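Local coordinates for betaine aldehyde dehydrogenase (Staphylococcus aureus subsp. aureus COL, PDB 4QTO), which probably catalyses the NAD-dependent oxidation of betaine aldehyde to glycine betaine, as a member of the aldehyde dehydrogenase family, at residues 261-266 with 483-488; 188-193 with 254-259. All blocks are in the same frame, centred on the assembly; numbering follows the deposited sequence.

Interaction 1: 261-266 with 483-488; sequences TGKHIM and YKQSGI. With NA (sodium ion), chain E.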
# COMPACT_ATOMS: atom_id res chain seq x y z
N THR A 261 -32.64 -2.61 -14.78
CA THR A 261 -32.53 -1.19 -14.47
C THR A 261 -31.06 -0.79 -14.48
O THR A 261 -30.71 0.28 -15.00
CB THR A 261 -33.16 -0.88 -13.10
OG1 THR A 261 -34.57 -1.17 -13.21
CG2 THR A 261 -33.00 0.58 -12.74
N GLY A 262 -30.19 -1.62 -13.90
CA GLY A 262 -28.76 -1.31 -13.90
C GLY A 262 -28.18 -1.15 -15.30
O GLY A 262 -27.34 -0.26 -15.53
N LYS A 263 -28.57 -2.03 -16.21
CA LYS A 263 -28.06 -1.93 -17.59
C LYS A 263 -28.51 -0.61 -18.23
O LYS A 263 -27.73 0.04 -18.93
CB LYS A 263 -28.51 -3.12 -18.42
CG LYS A 263 -27.88 -4.42 -17.98
CD LYS A 263 -28.38 -5.57 -18.80
CE LYS A 263 -27.61 -6.82 -18.42
NZ LYS A 263 -28.12 -8.00 -19.13
N HIS A 264 -29.76 -0.23 -17.99
CA HIS A 264 -30.33 1.03 -18.49
C HIS A 264 -29.56 2.22 -17.94
O HIS A 264 -29.22 3.15 -18.68
CB HIS A 264 -31.81 1.11 -18.14
CG HIS A 264 -32.47 2.39 -18.55
ND1 HIS A 264 -32.96 2.61 -19.83
CD2 HIS A 264 -32.76 3.51 -17.84
CE1 HIS A 264 -33.50 3.82 -19.89
NE2 HIS A 264 -33.37 4.39 -18.70
N ILE A 265 -29.29 2.19 -16.64
CA ILE A 265 -28.49 3.23 -15.98
C ILE A 265 -27.11 3.37 -16.60
O ILE A 265 -26.65 4.48 -16.88
CB ILE A 265 -28.41 2.95 -14.49
CG1 ILE A 265 -29.78 3.28 -13.90
CG2 ILE A 265 -27.28 3.74 -13.80
CD1 ILE A 265 -29.92 2.98 -12.42
N MET A 266 -26.45 2.25 -16.85
CA MET A 266 -25.13 2.28 -17.46
C MET A 266 -25.16 2.86 -18.87
O MET A 266 -24.28 3.64 -19.26
CB MET A 266 -24.52 0.89 -17.46
CG MET A 266 -23.13 0.84 -18.02
SD MET A 266 -22.34 -0.74 -17.73
CE MET A 266 -20.86 -0.58 -18.72
N TYR A 483 -18.44 -10.25 -9.86
CA TYR A 483 -17.90 -10.59 -11.17
C TYR A 483 -19.06 -10.62 -12.15
O TYR A 483 -20.25 -10.71 -11.77
CB TYR A 483 -17.25 -11.99 -11.16
CG TYR A 483 -15.93 -12.25 -10.45
CD1 TYR A 483 -15.67 -11.78 -9.16
CD2 TYR A 483 -14.95 -13.02 -11.08
CE1 TYR A 483 -14.48 -12.08 -8.50
CE2 TYR A 483 -13.75 -13.32 -10.42
CZ TYR A 483 -13.54 -12.86 -9.13
OH TYR A 483 -12.36 -13.16 -8.44
N LYS A 484 -18.75 -10.56 -13.45
CA LYS A 484 -19.74 -10.80 -14.48
C LYS A 484 -20.96 -9.90 -14.36
O LYS A 484 -20.78 -8.68 -14.19
CB LYS A 484 -20.04 -12.33 -14.50
CG LYS A 484 -18.81 -13.19 -14.81
CD LYS A 484 -18.88 -14.62 -14.25
CE LYS A 484 -20.10 -15.37 -14.76
NZ LYS A 484 -20.18 -16.74 -14.14
N GLN A 485 -22.18 -10.42 -14.48
CA GLN A 485 -23.34 -9.56 -14.52
C GLN A 485 -23.83 -9.14 -13.13
O GLN A 485 -24.85 -8.46 -13.03
CB GLN A 485 -24.47 -10.10 -15.38
CG GLN A 485 -24.03 -10.42 -16.82
CD GLN A 485 -25.18 -10.47 -17.80
OE1 GLN A 485 -26.12 -9.71 -17.71
NE2 GLN A 485 -25.10 -11.37 -18.76
N SER A 486 -23.09 -9.50 -12.09
CA SER A 486 -23.46 -9.07 -10.75
C SER A 486 -23.07 -7.62 -10.47
O SER A 486 -23.49 -7.07 -9.45
CB SER A 486 -22.93 -10.01 -9.68
OG SER A 486 -23.72 -11.20 -9.66
N GLY A 487 -22.26 -7.02 -11.32
CA GLY A 487 -21.91 -5.62 -11.12
C GLY A 487 -20.64 -5.14 -11.76
O GLY A 487 -20.02 -5.82 -12.57
N ILE A 488 -20.30 -3.90 -11.42
CA ILE A 488 -19.06 -3.23 -11.77
C ILE A 488 -18.61 -2.52 -10.50
O ILE A 488 -19.37 -1.75 -9.89
CB ILE A 488 -19.23 -2.23 -12.93
CG1 ILE A 488 -19.54 -3.00 -14.23
CG2 ILE A 488 -17.99 -1.35 -13.11
CD1 ILE A 488 -19.87 -2.14 -15.41
NA NA E . -19.27 -6.95 -14.46
O HOH W 1 -17.69 -7.93 -16.04
O HOH W 2 -17.53 -7.24 -12.79
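Lys-263 reaches across from helix 259-269 to Gln-485; their side chains cross obliquely, and Gln-485 OE1 takes both the ammonium and the adjoining CE of the lysine. NZ donates a hydrogen bond to Gln-485 OE1 at 3.0 Å. The ammonium lies off the carbonyl line, with a C=O...N angle of 147°, and is tilted 20° from the amide plane. With CG placed beside the backbone N and the rest of the chain extended, the lysine is drawn out almost to its full length, which is how a helix residue spans a backbone gap of 9.5 Å between the CA atoms of Lys-263 and Gln-485. The bond is not the main tie of this ammonium: its strongest polar partner is Asn-271 O of the second subunit, so the pair lies against a subunit interface.

One helical turn further, Met-266 supplies the apolar half. Its side chain meets that of Ile-488 at about a right angle, SD standing 3.7 Å from Ile-488 CD1 and CE 3.8 Å from the same methyl. CG anti to the backbone N (chi1 -178°) sends the straight thioether chain to that methyl.

The contacts join the helix to strand 487-488 of the Rossmann-type sheet, which runs antiparallel to strand 275-279, Ile-488 being hydrogen-bonded through its backbone to Leu-278. The turn before this strand and the first residue of the strand together bind sodium. Lys-484 O and Gly-487 O each lie 2.3 Å from the ion, two waters coordinate it, and Val-273 O of the second subunit adds a further ligand, making this an intersubunit metal site. Ile-488 CG1 passes 4.0 Å from the sodium, so the branch whose tip meets Met-266 also skirts the metal.

Interaction 2: 188-193 with 254-259; sequences SWKIAP and SFTGGI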
# COMPACT_ATOMS: atom_id res chain seq x y z
N SER A 188 -25.83 3.51 3.68
CA SER A 188 -24.58 3.75 4.44
C SER A 188 -23.34 3.40 3.62
O SER A 188 -22.30 4.05 3.70
CB SER A 188 -24.54 3.03 5.79
OG SER A 188 -24.35 1.61 5.69
N TRP A 189 -23.44 2.34 2.82
CA TRP A 189 -22.30 1.90 2.00
C TRP A 189 -21.87 2.94 0.96
O TRP A 189 -20.71 2.96 0.55
CB TRP A 189 -22.64 0.60 1.28
CG TRP A 189 -22.75 -0.64 2.13
CD1 TRP A 189 -22.91 -0.72 3.48
CD2 TRP A 189 -22.86 -1.99 1.64
NE1 TRP A 189 -23.03 -2.04 3.86
CE2 TRP A 189 -22.98 -2.83 2.74
CE3 TRP A 189 -22.79 -2.56 0.36
CZ2 TRP A 189 -23.10 -4.21 2.61
CZ3 TRP A 189 -22.88 -3.94 0.24
CH2 TRP A 189 -23.02 -4.73 1.36
N LYS A 190 -22.81 3.76 0.54
CA LYS A 190 -22.59 4.81 -0.42
C LYS A 190 -22.28 6.16 0.24
O LYS A 190 -21.32 6.85 -0.15
CB LYS A 190 -23.80 4.92 -1.37
CG LYS A 190 -24.15 3.62 -2.09
CD LYS A 190 -25.22 3.84 -3.13
CE LYS A 190 -25.76 2.56 -3.75
NZ LYS A 190 -24.74 1.77 -4.44
N ILE A 191 -23.06 6.54 1.26
CA ILE A 191 -22.89 7.83 1.89
C ILE A 191 -21.56 7.93 2.60
O ILE A 191 -20.85 8.95 2.50
CB ILE A 191 -23.99 8.09 2.93
CG1 ILE A 191 -25.34 8.29 2.22
CG2 ILE A 191 -23.71 9.31 3.76
CD1 ILE A 191 -26.51 8.15 3.17
N ALA A 192 -21.19 6.88 3.34
CA ALA A 192 -20.00 6.98 4.18
C ALA A 192 -18.73 7.32 3.41
O ALA A 192 -18.01 8.26 3.78
CB ALA A 192 -19.83 5.74 5.03
N PRO A 193 -18.41 6.58 2.32
CA PRO A 193 -17.20 6.96 1.59
C PRO A 193 -17.33 8.27 0.84
O PRO A 193 -16.36 8.99 0.70
CB PRO A 193 -16.98 5.78 0.63
CG PRO A 193 -18.35 5.18 0.46
CD PRO A 193 -18.95 5.29 1.84
N SER A 254 -23.75 5.57 -8.80
CA SER A 254 -23.63 4.36 -7.98
C SER A 254 -25.05 3.79 -7.78
O SER A 254 -25.85 4.41 -7.09
CB SER A 254 -22.97 4.62 -6.64
OG SER A 254 -22.87 3.42 -5.90
N PHE A 255 -25.32 2.61 -8.33
CA PHE A 255 -26.67 2.02 -8.31
C PHE A 255 -26.62 0.60 -7.78
O PHE A 255 -25.76 -0.18 -8.18
CB PHE A 255 -27.22 2.01 -9.73
CG PHE A 255 -28.48 1.20 -9.88
CD1 PHE A 255 -29.72 1.76 -9.63
CD2 PHE A 255 -28.42 -0.12 -10.27
CE1 PHE A 255 -30.87 1.01 -9.77
CE2 PHE A 255 -29.57 -0.87 -10.43
CZ PHE A 255 -30.79 -0.30 -10.17
N THR A 256 -27.54 0.30 -6.87
CA THR A 256 -27.72 -1.03 -6.34
C THR A 256 -29.20 -1.37 -6.59
O THR A 256 -30.07 -0.61 -6.17
CB THR A 256 -27.37 -1.11 -4.85
OG1 THR A 256 -25.97 -0.80 -4.70
CG2 THR A 256 -27.63 -2.51 -4.32
N GLY A 257 -29.44 -2.44 -7.32
CA GLY A 257 -30.81 -2.83 -7.68
C GLY A 257 -30.85 -3.92 -8.72
O GLY A 257 -29.94 -4.70 -8.83
N GLY A 258 -31.94 -3.94 -9.48
CA GLY A 258 -32.14 -5.02 -10.47
C GLY A 258 -31.28 -4.89 -11.69
O GLY A 258 -30.93 -3.76 -12.10
N ILE A 259 -30.98 -6.01 -12.30
CA ILE A 259 -30.12 -6.07 -13.49
C ILE A 259 -30.63 -5.23 -14.66
O ILE A 259 -29.86 -4.51 -15.28
CB ILE A 259 -29.77 -7.51 -13.86
CG1 ILE A 259 -28.75 -7.54 -14.96
CG2 ILE A 259 -31.02 -8.31 -14.26
CD1 ILE A 259 -28.15 -8.92 -15.24
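The Lys-190 ammonium bonds to both Ser-254 and Thr-256, linking a helix to a strand within the alpha/beta Rossmann-type domain. Helix 183-197 connects the parallel strands 162-177 and 200-204 in a beta-alpha-beta crossover and also lies over strand 252-256. Their local axes are 10.3 Å apart at closest and run at 162°, the nearly antiparallel setting of a crossover helix on its sheet.

Hydrogen bonds carry most of the contact. Lys-190 NZ gives one to Ser-254 OG and one to Thr-256 OG1, both at 2.9 Å. Two residues apart on an extended strand, the acceptors project from the same face, and the lysine enters between them. Its chain is extended as far as CE and then bends at chi4 (-61°), turning NZ into the gap between the two hydroxyl oxygens.

The ionic component comes from a third residue: Glu-491 OE2 forms a salt bridge with NZ and is its strongest polar partner. The buried ammonium is therefore held by one carboxylate and two hydroxyls, which fix its rotation.

As van der Waals neighbours, the lysine methylenes run alongside the same oxygens, CE lying 3.5 Å from Thr-256 OG1 and CD 3.7 Å from Ser-254 OG. Phe-255, between the two acceptors, points away from the helix and packs on helix 259-269, so successive strand residues serve the two faces of the sheet. The Thr-256 side chain lies about 6 Å from the di(hydroxyethyl)ether molecule in the active site, which puts this network close to the catalytic pocket. Measured at Lys-190 NZ, the directions to Ser-254 OG and Thr-256 OG1 open to about 138°.

From the N terminus, helix 183-197 comes first, and interaction 2 closes a loop over the 60 intervening residues when the chain arrives at strand 252-256. The chain then passes through the Gly-257 and Gly-258 turn into helix 259-269, where interaction 1 opens; it closes only after another 216 residues, in the turn and strand at 483-488. The two loops run in series, neither nested nor crossed. Interaction 2 joins the sheet to a crossover helix, whereas interaction 1 joins the next helix to strand 487-488, which pairs antiparallel with strand 275-279 of that sheet. Their centres are 12 Å apart, and they touch through Phe-255, whose CZ is 3.5 Å from Thr-261 CG2, and through Ile-259 against Gln-485.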